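Local coordinates for protein gamma-glutamyltranspeptidase (Streptomyces lincolnensis, PDB 6J3A) that probably cleaves or transfers gamma-glutamyl groups, as an LmbA-like gamma-glutamyltranspeptidase homologue of the N-terminal nucleophile (Ntn) hydrolase class, at residues W163-D168 with V448-G453. Residues are numbered along the deposited sequence; the frame is centred on the assembly and turned at random.
Sequences WTTSAD and VVPELG
The pyrrolidine ring of P450 receives the methyl of T165 over one face, nearest to CB and CG, while R231 and Q228 also touch the ring. The flat peptide group that joins V448 to V449 is instead approached in its own plane by the T165 hydroxyl. In this Ntn-hydrolase fold, the first turn of helix 164-170, whose N-cap position is W163, thus docks on the weakly bonded strand 448-449 and the turn that follows it.

The pair illustrates how two adjacent hydroxyls can serve both polar ends of one residue. T165 OG1 donates to V448 O over 2.7 Å, on a lone pair of the carbonyl, with a C=O...O angle of 133°. A chi1 of 54° sets T165 OG1 between the backbone N and the carbonyl carbon and turns CG2 anti to that carbon, from where T165 CG2 lies 3.8 Å from P450 CB. S166 works the other end: V448 N donates to S166 OG over 2.7 Å at a moderately bent 152°. Together the two bonds satisfy both the N-H and the C=O of a buried valine.

Beyond it, V449 O accepts from both L452 N and G453 N, closing the turn, and E451 forms a salt bridge with R227 of helix 220-229. Against the helix, V448 CG2 rests 3.4 Å from S166 OG and 3.8 Å from S166 CA.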
loop_
_atom_site.group_PDB
_atom_site.type_symbol
_atom_site.label_atom_id
_atom_site.label_comp_id
_atom_site.label_asym_id
_atom_site.label_seq_id
_atom_site.Cartn_x
_atom_site.Cartn_y
_atom_site.Cartn_z
ATOM N N TRP A 163 -26.633 -25.666 -10.963
ATOM C CA TRP A 163 -26.709 -24.198 -11.202
ATOM C C TRP A 163 -25.978 -23.826 -12.474
ATOM O O TRP A 163 -24.899 -23.235 -12.447
ATOM C CB TRP A 163 -26.141 -23.372 -10.037
ATOM C CG TRP A 163 -26.782 -23.615 -8.690
ATOM C CD1 TRP A 163 -27.930 -24.315 -8.424
ATOM C CD2 TRP A 163 -26.312 -23.130 -7.434
ATOM N NE1 TRP A 163 -28.184 -24.308 -7.078
ATOM C CE2 TRP A 163 -27.206 -23.591 -6.446
ATOM C CE3 TRP A 163 -25.215 -22.358 -7.045
ATOM C CZ2 TRP A 163 -27.038 -23.302 -5.091
ATOM C CZ3 TRP A 163 -25.042 -22.077 -5.702
ATOM C CH2 TRP A 163 -25.952 -22.551 -4.738
ATOM N N THR A 164 -26.581 -24.170 -13.598
ATOM C CA THR A 164 -25.907 -24.051 -14.885
ATOM C C THR A 164 -25.710 -22.606 -15.330
ATOM O O THR A 164 -24.811 -22.332 -16.126
ATOM C CB THR A 164 -26.641 -24.834 -15.987
ATOM O OG1 THR A 164 -28.014 -24.436 -16.033
ATOM C CG2 THR A 164 -26.543 -26.333 -15.731
ATOM N N THR A 165 -26.535 -21.689 -14.833
ATOM C CA THR A 165 -26.361 -20.269 -15.147
ATOM C C THR A 165 -25.092 -19.691 -14.516
ATOM O O THR A 165 -24.523 -18.736 -15.040
ATOM C CB THR A 165 -27.564 -19.427 -14.695
ATOM O OG1 THR A 165 -27.819 -19.662 -13.302
ATOM C CG2 THR A 165 -28.797 -19.776 -15.520
ATOM N N SER A 166 -24.675 -20.266 -13.388
ATOM C CA SER A 166 -23.421 -19.897 -12.730
ATOM C C SER A 166 -22.197 -20.501 -13.433
ATOM O O SER A 166 -21.136 -19.867 -13.489
ATOM C CB SER A 166 -23.437 -20.311 -11.254
ATOM O OG SER A 166 -24.389 -19.558 -10.526
ATOM N N ALA A 167 -22.343 -21.724 -13.943
ATOM C CA ALA A 167 -21.341 -22.333 -14.820
ATOM C C ALA A 167 -21.073 -21.475 -16.063
ATOM O O ALA A 167 -19.918 -21.273 -16.429
ATOM C CB ALA A 167 -21.770 -23.731 -15.222
ATOM N N ASP A 168 -22.132 -20.938 -16.676
ATOM C CA ASP A 168 -22.015 -20.045 -17.854
ATOM C C ASP A 168 -21.124 -18.834 -17.612
ATOM O O ASP A 168 -20.432 -18.374 -18.520
ATOM C CB ASP A 168 -23.392 -19.515 -18.307
ATOM C CG ASP A 168 -24.312 -20.607 -18.837
ATOM O OD1 ASP A 168 -23.818 -21.671 -19.267
ATOM O OD2 ASP A 168 -25.544 -20.391 -18.831
ATOM N N VAL A 448 -26.529 -17.870 -10.596
ATOM C CA VAL A 448 -26.577 -16.586 -11.268
ATOM C C VAL A 448 -27.941 -16.338 -11.909
ATOM O O VAL A 448 -28.491 -17.195 -12.594
ATOM C CB VAL A 448 -25.472 -16.486 -12.345
ATOM C CG1 VAL A 448 -25.699 -15.307 -13.297
ATOM C CG2 VAL A 448 -24.113 -16.354 -11.670
ATOM N N VAL A 449 -28.466 -15.146 -11.676
ATOM C CA VAL A 449 -29.613 -14.640 -12.419
ATOM C C VAL A 449 -29.133 -14.363 -13.851
ATOM O O VAL A 449 -28.434 -13.372 -14.087
ATOM C CB VAL A 449 -30.192 -13.355 -11.786
ATOM C CG1 VAL A 449 -31.440 -12.899 -12.540
ATOM C CG2 VAL A 449 -30.496 -13.547 -10.295
ATOM N N PRO A 450 -29.510 -15.238 -14.810
ATOM C CA PRO A 450 -28.799 -15.280 -16.097
ATOM C C PRO A 450 -28.757 -13.941 -16.844
ATOM O O PRO A 450 -27.699 -13.587 -17.375
ATOM C CB PRO A 450 -29.538 -16.368 -16.900
ATOM C CG PRO A 450 -30.847 -16.559 -16.230
ATOM C CD PRO A 450 -30.718 -16.086 -14.810
ATOM N N GLU A 451 -29.854 -13.184 -16.832
ATOM C CA GLU A 451 -29.895 -11.907 -17.574
ATOM C C GLU A 451 -29.217 -10.737 -16.843
ATOM O O GLU A 451 -29.075 -9.645 -17.417
ATOM C CB GLU A 451 -31.315 -11.525 -18.049
ATOM C CG GLU A 451 -32.445 -11.582 -17.032
ATOM C CD GLU A 451 -33.130 -12.946 -16.967
ATOM O OE1 GLU A 451 -32.626 -13.820 -16.228
ATOM O OE2 GLU A 451 -34.171 -13.139 -17.638
ATOM N N LEU A 452 -28.773 -10.976 -15.603
ATOM C CA LEU A 452 -28.065 -9.959 -14.809
ATOM C C LEU A 452 -26.568 -10.205 -14.585
ATOM O O LEU A 452 -25.779 -9.255 -14.565
ATOM C CB LEU A 452 -28.754 -9.784 -13.464
ATOM C CG LEU A 452 -30.223 -9.385 -13.529
ATOM C CD1 LEU A 452 -30.711 -9.190 -12.103
ATOM C CD2 LEU A 452 -30.503 -8.141 -14.383
ATOM N N GLY A 453 -26.192 -11.462 -14.388
ATOM C CA GLY A 453 -24.796 -11.822 -14.216
ATOM C C GLY A 453 -24.395 -12.078 -12.781
ATOM O O GLY A 453 -23.242 -12.400 -12.530
#